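Local coordinates for protein hypoxanthine-guanine-xanthine phosphoribosyltransferase (Tritrichomonas foetus, PDB 1HGX) that salvages purine bases for a parasite unable to make them de novo, transferring 5-phosphoribosyl from its 1-diphosphate to hypoxanthine, guanine or xanthine, at residues Q21-E26 against C148-E153; A49-T54 against I158-D163; S86-T91 against Q119-A124. All coordinates share one frame; numbering follows the deposited sequence.

Interaction 1 (Q21-E26 against C148-E153)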
loop_
_atom_site.group_PDB
_atom_site.type_symbol
_atom_site.label_atom_id
_atom_site.label_comp_id
_atom_site.label_asym_id
_atom_site.label_seq_id
_atom_site.Cartn_x
_atom_site.Cartn_y
_atom_site.Cartn_z
ATOM N N GLN A 21 4.563 10.831 -11.845
ATOM C CA GLN A 21 3.195 11.289 -11.640
ATOM C C GLN A 21 2.424 11.546 -12.935
ATOM O O GLN A 21 1.217 11.300 -13.010
ATOM C CB GLN A 21 3.186 12.502 -10.710
ATOM C CG GLN A 21 3.680 12.158 -9.300
ATOM C CD GLN A 21 2.962 10.941 -8.703
ATOM O OE1 GLN A 21 1.730 10.813 -8.803
ATOM N NE2 GLN A 21 3.721 10.050 -8.085
ATOM N N LYS A 22 3.121 12.024 -13.959
ATOM C CA LYS A 22 2.495 12.260 -15.246
ATOM C C LYS A 22 2.092 10.901 -15.841
ATOM O O LYS A 22 0.966 10.722 -16.321
ATOM C CB LYS A 22 3.486 12.971 -16.162
ATOM C CG LYS A 22 3.037 13.141 -17.590
ATOM C CD LYS A 22 4.077 13.931 -18.357
ATOM C CE LYS A 22 3.691 14.096 -19.806
ATOM N NZ LYS A 22 3.753 12.804 -20.530
ATOM N N ARG A 23 3.003 9.937 -15.783
ATOM C CA ARG A 23 2.737 8.606 -16.322
ATOM C C ARG A 23 1.562 7.930 -15.607
ATOM O O ARG A 23 0.721 7.281 -16.232
ATOM C CB ARG A 23 3.983 7.725 -16.194
ATOM C CG ARG A 23 3.861 6.401 -16.931
ATOM C CD ARG A 23 3.781 6.633 -18.433
ATOM N NE ARG A 23 3.505 5.397 -19.153
ATOM C CZ ARG A 23 2.467 5.216 -19.956
ATOM N NH1 ARG A 23 1.596 6.194 -20.156
ATOM N NH2 ARG A 23 2.283 4.038 -20.534
ATOM N N ILE A 24 1.530 8.062 -14.289
ATOM C CA ILE A 24 0.458 7.480 -13.497
ATOM C C ILE A 24 -0.895 8.061 -13.902
ATOM O O ILE A 24 -1.878 7.327 -13.999
ATOM C CB ILE A 24 0.727 7.677 -11.990
ATOM C CG1 ILE A 24 1.830 6.712 -11.550
ATOM C CG2 ILE A 24 -0.551 7.454 -11.164
ATOM C CD1 ILE A 24 2.129 6.774 -10.093
ATOM N N ARG A 25 -0.952 9.367 -14.159
ATOM C CA ARG A 25 -2.211 9.982 -14.570
ATOM C C ARG A 25 -2.618 9.411 -15.914
ATOM O O ARG A 25 -3.794 9.153 -16.141
ATOM C CB ARG A 25 -2.086 11.503 -14.666
ATOM C CG ARG A 25 -1.975 12.206 -13.324
ATOM C CD ARG A 25 -2.154 13.721 -13.463
ATOM N NE ARG A 25 -1.067 14.356 -14.206
ATOM C CZ ARG A 25 0.037 14.847 -13.644
ATOM N NH1 ARG A 25 0.203 14.781 -12.330
ATOM N NH2 ARG A 25 0.983 15.390 -14.396
ATOM N N GLU A 26 -1.641 9.202 -16.796
ATOM C CA GLU A 26 -1.898 8.640 -18.127
ATOM C C GLU A 26 -2.424 7.208 -18.022
ATOM O O GLU A 26 -3.381 6.833 -18.711
ATOM C CB GLU A 26 -0.621 8.649 -18.977
ATOM C CG GLU A 26 -0.126 10.045 -19.322
ATOM C CD GLU A 26 1.233 10.058 -19.997
ATOM O OE1 GLU A 26 1.955 9.043 -19.958
ATOM O OE2 GLU A 26 1.595 11.107 -20.556
ATOM N N CYS A 148 2.069 -0.583 -19.147
ATOM C CA CYS A 148 3.436 -0.479 -18.654
ATOM C C CYS A 148 3.824 0.977 -18.510
ATOM O O CYS A 148 3.602 1.772 -19.423
ATOM C CB CYS A 148 4.406 -1.191 -19.606
ATOM S SG CYS A 148 6.168 -1.073 -19.170
ATOM N N GLY A 149 4.346 1.335 -17.340
ATOM C CA GLY A 149 4.764 2.702 -17.100
ATOM C C GLY A 149 5.988 3.118 -17.904
ATOM O O GLY A 149 5.907 4.019 -18.739
ATOM N N PHE A 150 7.109 2.431 -17.692
ATOM C CA PHE A 150 8.369 2.757 -18.359
ATOM C C PHE A 150 9.200 1.519 -18.703
ATOM O O PHE A 150 9.157 0.502 -17.998
ATOM C CB PHE A 150 9.268 3.595 -17.433
ATOM C CG PHE A 150 8.585 4.759 -16.768
ATOM C CD1 PHE A 150 8.458 5.979 -17.423
ATOM C CD2 PHE A 150 8.115 4.646 -15.467
ATOM C CE1 PHE A 150 7.875 7.074 -16.783
ATOM C CE2 PHE A 150 7.534 5.728 -14.825
ATOM C CZ PHE A 150 7.414 6.944 -15.485
ATOM N N VAL A 151 9.992 1.628 -19.760
ATOM C CA VAL A 151 10.898 0.555 -20.129
ATOM C C VAL A 151 12.218 1.027 -19.548
ATOM O O VAL A 151 12.671 2.139 -19.812
ATOM C CB VAL A 151 10.982 0.357 -21.633
ATOM C CG1 VAL A 151 12.147 -0.580 -21.978
ATOM C CG2 VAL A 151 9.664 -0.237 -22.127
ATOM N N VAL A 152 12.801 0.188 -18.712
ATOM C CA VAL A 152 14.022 0.508 -18.002
ATOM C C VAL A 152 15.225 -0.288 -18.531
ATOM O O VAL A 152 15.062 -1.361 -19.100
ATOM C CB VAL A 152 13.749 0.263 -16.493
ATOM C CG1 VAL A 152 14.473 -0.955 -15.974
ATOM C CG2 VAL A 152 14.020 1.508 -15.693
ATOM N N GLU A 153 16.429 0.251 -18.382
ATOM C CA GLU A 153 17.607 -0.457 -18.867
ATOM C C GLU A 153 18.005 -1.571 -17.921
ATOM O O GLU A 153 17.594 -1.588 -16.759
ATOM C CB GLU A 153 18.777 0.497 -19.083
ATOM C CG GLU A 153 19.120 1.321 -17.865
ATOM C CD GLU A 153 20.095 2.404 -18.185
ATOM O OE1 GLU A 153 19.706 3.365 -18.888
ATOM O OE2 GLU A 153 21.246 2.304 -17.746
#
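Segments 21-26 and 148-153 come closest at R23 and G149, CA to CA 6.3 Å, where the strand turns a corner. This is helix-on-sheet packing in the phosphoribosyltransferase fold: within these two segments, R23 makes the link from the first helix to a strand of the mixed sheet. R23 sends its side chain out with CG anti to the backbone N (chi1 -171°) and then bends at chi2, which carries the guanidinium along the strand backbone and lets its edge meet two successive carbonyls. NE gives its hydrogen to G149 O at 2.8 Å, in the carbonyl plane and on a lone pair. NH2 bonds to C148 O, the donor tilted 25° from that carbonyl's plane. The third nitrogen turns back to its own helix: NH1 of R23 pairs with OE1 of E26, whose OE2 takes NZ of K22, so a salt-bridge network fixes the rotation of the guanidinium. Nearer the backbone, CG of R23 lies over one face of the F150 ring; that ring also stacks with Y15. CG of R23 stands 4.2 Å from the F150 ring centroid, 25° off the normal, while CB touches F150 CZ at 3.6 Å.

Interaction 2 (A49-T54 against I158-D163); sequences AVFFYT and IGYGFD. With 5GP (guanosine-5'-monophosphate), chain C.
Segment 49-54, on helix 50-57, faces a tight type I' beta turn, G159 to F162, and the backbones come closest at F51 and G161, with CA atoms 5.6 Å apart. The turn is closed in both directions, G159 N to F162 O and F162 N to G159 O, and it belongs to the loop that follows strand 157-158. Two CH-pi contacts run in opposite senses across the interface. CB of F51 sits over one face of the Y160 ring, 4.1 Å from its centroid and 15° off the normal. In return G161 CA lies over a face of the F51 ring, 4.0 Å from that centroid. G161, with positive phi (100°) and no side chain, lets its CA lie directly against this ring. Y160, with CG anti to its own N (chi1 -170°), reaches obliquely over the F51-F52 step until CE2 meets F52 CB at 4.1 Å; its hydroxyl ends beside F52 CA and hydrogen-bonds D55 OD2, one turn further on. A single water bridges the backbones, accepting from F52 N at 2.9 Å and donating to Y160 O. F51 also packs on K58 of the second subunit. The turn leads straight into the nucleotide pocket, where D163 O lies 3.2 Å from N2 of the bound guanosine-5'-monophosphate and F162 CB lies near the same amino group. Across these segments the direct contact is thus mostly apolar; the water links F52 N to Y160 O, and D55 takes the Y160 hydroxyl. That chemistry implies a helix and a turn brought together mainly by ring and CH-pi packing, joined by one water, next to the residues F162 and D163 that line the nucleotide pocket.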
loop_
_atom_site.group_PDB
_atom_site.type_symbol
_atom_site.label_atom_id
_atom_site.label_comp_id
_atom_site.label_asym_id
_atom_site.label_seq_id
_atom_site.Cartn_x
_atom_site.Cartn_y
_atom_site.Cartn_z
ATOM N N ALA A 49 5.505 -2.847 -5.444
ATOM C CA ALA A 49 4.450 -2.223 -6.236
ATOM C C ALA A 49 3.488 -1.338 -5.436
ATOM O O ALA A 49 2.713 -0.582 -6.022
ATOM C CB ALA A 49 3.665 -3.304 -6.977
ATOM N N VAL A 50 3.579 -1.374 -4.109
ATOM C CA VAL A 50 2.652 -0.619 -3.272
ATOM C C VAL A 50 2.600 0.897 -3.490
ATOM O O VAL A 50 1.516 1.479 -3.460
ATOM C CB VAL A 50 2.803 -0.991 -1.771
ATOM C CG1 VAL A 50 3.983 -0.282 -1.135
ATOM C CG2 VAL A 50 1.494 -0.732 -1.023
ATOM N N PHE A 51 3.739 1.528 -3.762
ATOM C CA PHE A 51 3.761 2.971 -3.982
ATOM C C PHE A 51 2.995 3.274 -5.252
ATOM O O PHE A 51 2.088 4.093 -5.255
ATOM C CB PHE A 51 5.196 3.485 -4.100
ATOM C CG PHE A 51 5.935 3.521 -2.793
ATOM C CD1 PHE A 51 6.082 2.373 -2.026
ATOM C CD2 PHE A 51 6.477 4.705 -2.324
ATOM C CE1 PHE A 51 6.758 2.401 -0.802
ATOM C CE2 PHE A 51 7.158 4.744 -1.100
ATOM C CZ PHE A 51 7.295 3.585 -0.341
ATOM N N PHE A 52 3.373 2.587 -6.323
ATOM C CA PHE A 52 2.754 2.705 -7.635
ATOM C C PHE A 52 1.259 2.419 -7.529
ATOM O O PHE A 52 0.438 3.152 -8.088
ATOM C CB PHE A 52 3.414 1.683 -8.567
ATOM C CG PHE A 52 2.779 1.567 -9.923
ATOM C CD1 PHE A 52 2.456 2.700 -10.666
ATOM C CD2 PHE A 52 2.561 0.309 -10.487
ATOM C CE1 PHE A 52 1.944 2.587 -11.963
ATOM C CE2 PHE A 52 2.048 0.177 -11.790
ATOM C CZ PHE A 52 1.737 1.318 -12.527
ATOM N N TYR A 53 0.922 1.364 -6.791
ATOM C CA TYR A 53 -0.462 0.920 -6.593
ATOM C C TYR A 53 -1.336 1.978 -5.924
ATOM O O TYR A 53 -2.404 2.328 -6.444
ATOM C CB TYR A 53 -0.481 -0.367 -5.763
ATOM C CG TYR A 53 -1.853 -0.980 -5.537
ATOM C CD1 TYR A 53 -2.466 -1.749 -6.526
ATOM C CD2 TYR A 53 -2.502 -0.855 -4.304
ATOM C CE1 TYR A 53 -3.688 -2.392 -6.292
ATOM C CE2 TYR A 53 -3.725 -1.496 -4.062
ATOM C CZ TYR A 53 -4.308 -2.262 -5.058
ATOM O OH TYR A 53 -5.505 -2.909 -4.815
ATOM N N THR A 54 -0.906 2.483 -4.773
ATOM C CA THR A 54 -1.697 3.495 -4.087
ATOM C C THR A 54 -1.806 4.785 -4.900
ATOM O O THR A 54 -2.849 5.442 -4.879
ATOM C CB THR A 54 -1.148 3.794 -2.689
ATOM O OG1 THR A 54 0.194 4.269 -2.802
ATOM C CG2 THR A 54 -1.173 2.531 -1.829
ATOM N N ILE A 158 16.396 1.240 -8.397
ATOM C CA ILE A 158 16.178 1.622 -7.015
ATOM C C ILE A 158 15.247 2.850 -6.932
ATOM O O ILE A 158 15.141 3.613 -7.899
ATOM C CB ILE A 158 17.584 1.870 -6.361
ATOM C CG1 ILE A 158 17.635 1.240 -4.983
ATOM C CG2 ILE A 158 17.995 3.338 -6.377
ATOM C CD1 ILE A 158 17.478 -0.244 -5.026
ATOM N N GLY A 159 14.501 2.975 -5.830
ATOM C CA GLY A 159 13.617 4.120 -5.639
ATOM C C GLY A 159 12.135 3.912 -5.910
ATOM O O GLY A 159 11.733 2.964 -6.594
ATOM N N TYR A 160 11.317 4.781 -5.326
ATOM C CA TYR A 160 9.865 4.739 -5.496
ATOM C C TYR A 160 9.309 3.327 -5.297
ATOM O O TYR A 160 8.628 2.776 -6.167
ATOM C CB TYR A 160 9.496 5.278 -6.889
ATOM C CG TYR A 160 8.014 5.494 -7.088
ATOM C CD1 TYR A 160 7.310 6.408 -6.302
ATOM C CD2 TYR A 160 7.308 4.768 -8.053
ATOM C CE1 TYR A 160 5.933 6.593 -6.476
ATOM C CE2 TYR A 160 5.946 4.946 -8.231
ATOM C CZ TYR A 160 5.268 5.855 -7.442
ATOM O OH TYR A 160 3.924 6.031 -7.646
ATOM N N GLY A 161 9.605 2.743 -4.144
ATOM C CA GLY A 161 9.147 1.399 -3.868
ATOM C C GLY A 161 10.218 0.340 -4.078
ATOM O O GLY A 161 10.181 -0.697 -3.411
ATOM N N PHE A 162 11.136 0.561 -5.022
ATOM C CA PHE A 162 12.219 -0.397 -5.294
ATOM C C PHE A 162 13.289 -0.253 -4.220
ATOM O O PHE A 162 13.825 0.840 -4.023
ATOM C CB PHE A 162 12.873 -0.131 -6.652
ATOM C CG PHE A 162 11.976 -0.380 -7.824
ATOM C CD1 PHE A 162 11.568 -1.667 -8.143
ATOM C CD2 PHE A 162 11.548 0.671 -8.623
ATOM C CE1 PHE A 162 10.747 -1.904 -9.242
ATOM C CE2 PHE A 162 10.726 0.441 -9.728
ATOM C CZ PHE A 162 10.324 -0.848 -10.037
ATOM N N ASP A 163 13.607 -1.350 -3.538
ATOM C CA ASP A 163 14.611 -1.331 -2.478
ATOM C C ASP A 163 15.812 -2.205 -2.792
ATOM O O ASP A 163 15.794 -3.015 -3.721
ATOM C CB ASP A 163 14.009 -1.847 -1.160
ATOM C CG ASP A 163 13.935 -3.375 -1.107
ATOM O OD1 ASP A 163 13.019 -3.954 -1.726
ATOM O OD2 ASP A 163 14.808 -4.001 -0.464
HETATM P P 5GP C . 11.584 -11.866 -12.833
HETATM O O1P 5GP C . 10.810 -11.111 -13.842
HETATM O O2P 5GP C . 10.855 -13.023 -12.310
HETATM O O3P 5GP C . 12.946 -12.158 -13.318
HETATM O "O5'" 5GP C . 11.894 -10.845 -11.697
HETATM C "C5'" 5GP C . 11.008 -9.838 -11.225
HETATM C "C4'" 5GP C . 11.121 -9.790 -9.755
HETATM O "O4'" 5GP C . 12.412 -9.355 -9.297
HETATM C "C3'" 5GP C . 10.120 -8.850 -9.159
HETATM O "O3'" 5GP C . 9.892 -9.341 -7.842
HETATM C "C2'" 5GP C . 10.932 -7.617 -9.085
HETATM O "O2'" 5GP C . 10.409 -6.752 -8.090
HETATM C "C1'" 5GP C . 12.356 -8.050 -8.729
HETATM N N9 5GP C . 13.359 -7.169 -9.442
HETATM C C8 5GP C . 13.756 -7.284 -10.767
HETATM N N7 5GP C . 14.593 -6.357 -11.160
HETATM C C5 5GP C . 14.773 -5.538 -10.042
HETATM C C6 5GP C . 15.485 -4.301 -9.930
HETATM O O6 5GP C . 16.230 -3.788 -10.763
HETATM N N1 5GP C . 15.267 -3.665 -8.716
HETATM C C2 5GP C . 14.460 -4.166 -7.698
HETATM N N2 5GP C . 14.451 -3.491 -6.547
HETATM N N3 5GP C . 13.810 -5.353 -7.781
HETATM C C4 5GP C . 13.979 -5.981 -8.995
HETATM O O HOH W 1 5.942 1.269 -6.281
#

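Interaction 3 (S86-T91 against Q119-A124); sequences SKDLKT and QMRKPA
Charge pairing carries this contact: D88 and R121 extend toward each other from opposite directions and meet as a salt bridge. The strongest link is R121 NH2 to D88 OD1 at 2.7 Å, with an N-H...O angle of 154°. It uses the syn lone pair of OD1 and lies near the guanidinium plane. Two weak bonds accompany it, R121 NH1 to D88 OD1 at 3.3 Å and R121 NH2 to D88 OD2 at 3.2 Å. Since the carboxylate and guanidinium planes are 80° apart, the pair is not the flat, two-pronged kind, and OD1 takes most of the load. The same oxygen accepts L89 N at 2.8 Å from its anti side, so the backbone after D88 helps to set the carboxylate.

In the fold of the phosphoribosyltransferase domain, these residues join the chain leaving strand 84-87, which is outermost in the mixed sheet of its chain, to the loop that connects helix 109-119 with strand 125-130. A type I turn, Q119 to K122, takes the chain out of the helix, and K122 has positive phi. R121 NH2 also bonds N117 OD1 in the helix, tying the guanidinium back to its own side of the contact.

Van der Waals contact is slight: L89 CD1 rests over one face of the R121 guanidinium, 4.1 Å from NH1, while L89 also touches I43 and D67 of neighbouring strands.

Solvent supplies the last link. R121 NH1 donates in the plane of its guanidinium to a water at 2.8 Å, and that water donates to T91 O at 2.8 Å.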
loop_
_atom_site.group_PDB
_atom_site.type_symbol
_atom_site.label_atom_id
_atom_site.label_comp_id
_atom_site.label_asym_id
_atom_site.label_seq_id
_atom_site.Cartn_x
_atom_site.Cartn_y
_atom_site.Cartn_z
ATOM N N SER A 86 3.245 -16.629 -0.081
ATOM C CA SER A 86 3.210 -16.461 1.374
ATOM C C SER A 86 1.863 -15.917 1.837
ATOM O O SER A 86 1.409 -16.203 2.944
ATOM C CB SER A 86 4.297 -15.489 1.815
ATOM O OG SER A 86 5.519 -15.795 1.181
ATOM N N LYS A 87 1.249 -15.088 1.004
ATOM C CA LYS A 87 -0.042 -14.516 1.332
ATOM C C LYS A 87 -0.853 -14.529 0.050
ATOM O O LYS A 87 -0.503 -13.871 -0.924
ATOM C CB LYS A 87 0.134 -13.099 1.882
ATOM C CG LYS A 87 -1.136 -12.450 2.395
ATOM C CD LYS A 87 -1.899 -11.765 1.283
ATOM C CE LYS A 87 -3.114 -11.053 1.820
ATOM N NZ LYS A 87 -4.162 -10.986 0.781
ATOM N N ASP A 88 -1.875 -15.370 0.031
ATOM C CA ASP A 88 -2.740 -15.509 -1.127
ATOM C C ASP A 88 -3.910 -14.518 -1.035
ATOM O O ASP A 88 -4.137 -13.901 0.003
ATOM C CB ASP A 88 -3.244 -16.959 -1.196
ATOM C CG ASP A 88 -3.472 -17.443 -2.619
ATOM O OD1 ASP A 88 -3.572 -16.611 -3.538
ATOM O OD2 ASP A 88 -3.555 -18.670 -2.818
ATOM N N LEU A 89 -4.658 -14.393 -2.122
ATOM C CA LEU A 89 -5.801 -13.492 -2.201
ATOM C C LEU A 89 -6.899 -13.835 -1.206
ATOM O O LEU A 89 -7.074 -14.995 -0.834
ATOM C CB LEU A 89 -6.409 -13.545 -3.600
ATOM C CG LEU A 89 -5.548 -13.205 -4.817
ATOM C CD1 LEU A 89 -6.410 -13.325 -6.070
ATOM C CD2 LEU A 89 -4.974 -11.805 -4.695
ATOM N N LYS A 90 -7.634 -12.815 -0.784
ATOM C CA LYS A 90 -8.757 -12.999 0.127
ATOM C C LYS A 90 -10.006 -13.186 -0.734
ATOM O O LYS A 90 -10.927 -13.923 -0.381
ATOM C CB LYS A 90 -8.914 -11.773 1.031
ATOM N N THR A 91 -9.990 -12.553 -1.901
ATOM C CA THR A 91 -11.096 -12.577 -2.849
ATOM C C THR A 91 -11.144 -13.785 -3.774
ATOM O O THR A 91 -10.114 -14.250 -4.270
ATOM C CB THR A 91 -11.046 -11.320 -3.739
ATOM O OG1 THR A 91 -10.868 -10.169 -2.905
ATOM C CG2 THR A 91 -12.331 -11.167 -4.544
ATOM N N GLN A 119 -4.966 -17.731 -13.625
ATOM C CA GLN A 119 -5.842 -18.143 -14.712
ATOM C C GLN A 119 -6.656 -19.397 -14.348
ATOM O O GLN A 119 -7.793 -19.568 -14.811
ATOM C CB GLN A 119 -5.027 -18.349 -15.992
ATOM C CG GLN A 119 -5.843 -18.393 -17.273
ATOM C CD GLN A 119 -6.629 -17.119 -17.516
ATOM O OE1 GLN A 119 -7.849 -17.084 -17.350
ATOM N NE2 GLN A 119 -5.934 -16.064 -17.916
ATOM N N MET A 120 -6.093 -20.242 -13.483
ATOM C CA MET A 120 -6.761 -21.471 -13.037
ATOM C C MET A 120 -7.980 -21.197 -12.162
ATOM O O MET A 120 -8.842 -22.068 -11.991
ATOM C CB MET A 120 -5.796 -22.354 -12.244
ATOM C CG MET A 120 -4.796 -23.108 -13.083
ATOM S SD MET A 120 -3.789 -24.200 -12.058
ATOM C CE MET A 120 -2.282 -23.249 -11.958
ATOM N N ARG A 121 -8.038 -19.998 -11.590
ATOM C CA ARG A 121 -9.145 -19.612 -10.726
ATOM C C ARG A 121 -10.366 -19.124 -11.504
ATOM O O ARG A 121 -11.368 -18.707 -10.920
ATOM C CB ARG A 121 -8.680 -18.558 -9.731
ATOM C CG ARG A 121 -7.368 -18.918 -9.045
ATOM C CD ARG A 121 -7.069 -17.932 -7.942
ATOM N NE ARG A 121 -5.711 -18.064 -7.443
ATOM C CZ ARG A 121 -5.338 -17.770 -6.205
ATOM N NH1 ARG A 121 -6.221 -17.327 -5.316
ATOM N NH2 ARG A 121 -4.066 -17.900 -5.860
ATOM N N LYS A 122 -10.246 -19.135 -12.827
ATOM C CA LYS A 122 -11.311 -18.758 -13.742
ATOM C C LYS A 122 -11.826 -17.317 -13.705
ATOM O O LYS A 122 -13.038 -17.084 -13.582
ATOM C CB LYS A 122 -12.471 -19.753 -13.613
ATOM C CG LYS A 122 -12.089 -21.178 -14.016
ATOM C CD LYS A 122 -13.303 -22.072 -14.070
ATOM C CE LYS A 122 -12.966 -23.415 -14.694
ATOM N NZ LYS A 122 -14.189 -24.263 -14.835
ATOM N N PRO A 123 -10.921 -16.325 -13.822
ATOM C CA PRO A 123 -11.355 -14.918 -13.807
ATOM C C PRO A 123 -12.064 -14.587 -15.131
ATOM O O PRO A 123 -11.882 -15.297 -16.120
ATOM C CB PRO A 123 -10.027 -14.157 -13.684
ATOM C CG PRO A 123 -9.071 -15.028 -14.445
ATOM C CD PRO A 123 -9.452 -16.425 -13.982
ATOM N N ALA A 124 -12.891 -13.547 -15.153
ATOM C CA ALA A 124 -13.563 -13.149 -16.390
ATOM C C ALA A 124 -12.505 -12.599 -17.340
ATOM O O ALA A 124 -12.569 -12.797 -18.546
ATOM C CB ALA A 124 -14.617 -12.101 -16.114
HETATM O O HOH W 2 -8.969 -16.631 -5.080
#

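All three contacts lie within the phosphoribosyltransferase domain. Interactions 1 and 2 are neighbours, with centres 12 Å apart, and they touch where I24 of helix 17-35 packs on Y160 and F52; along the chain their segments alternate, so the two early helices, 17-35 and 50-57, each pair with a later segment and the contacts cross in sequence. Interaction 3 is nested inside the loops closed by both. Its centre is 26 Å from that of interaction 1 and 23 Å from that of interaction 2. Interactions 1 and 3 reach the same mixed sheet from opposite sides of the chain's centre. Interaction 2 alone includes nucleotide-pocket residues, whereas interaction 3 ties together a peripheral region away from the annotated sites.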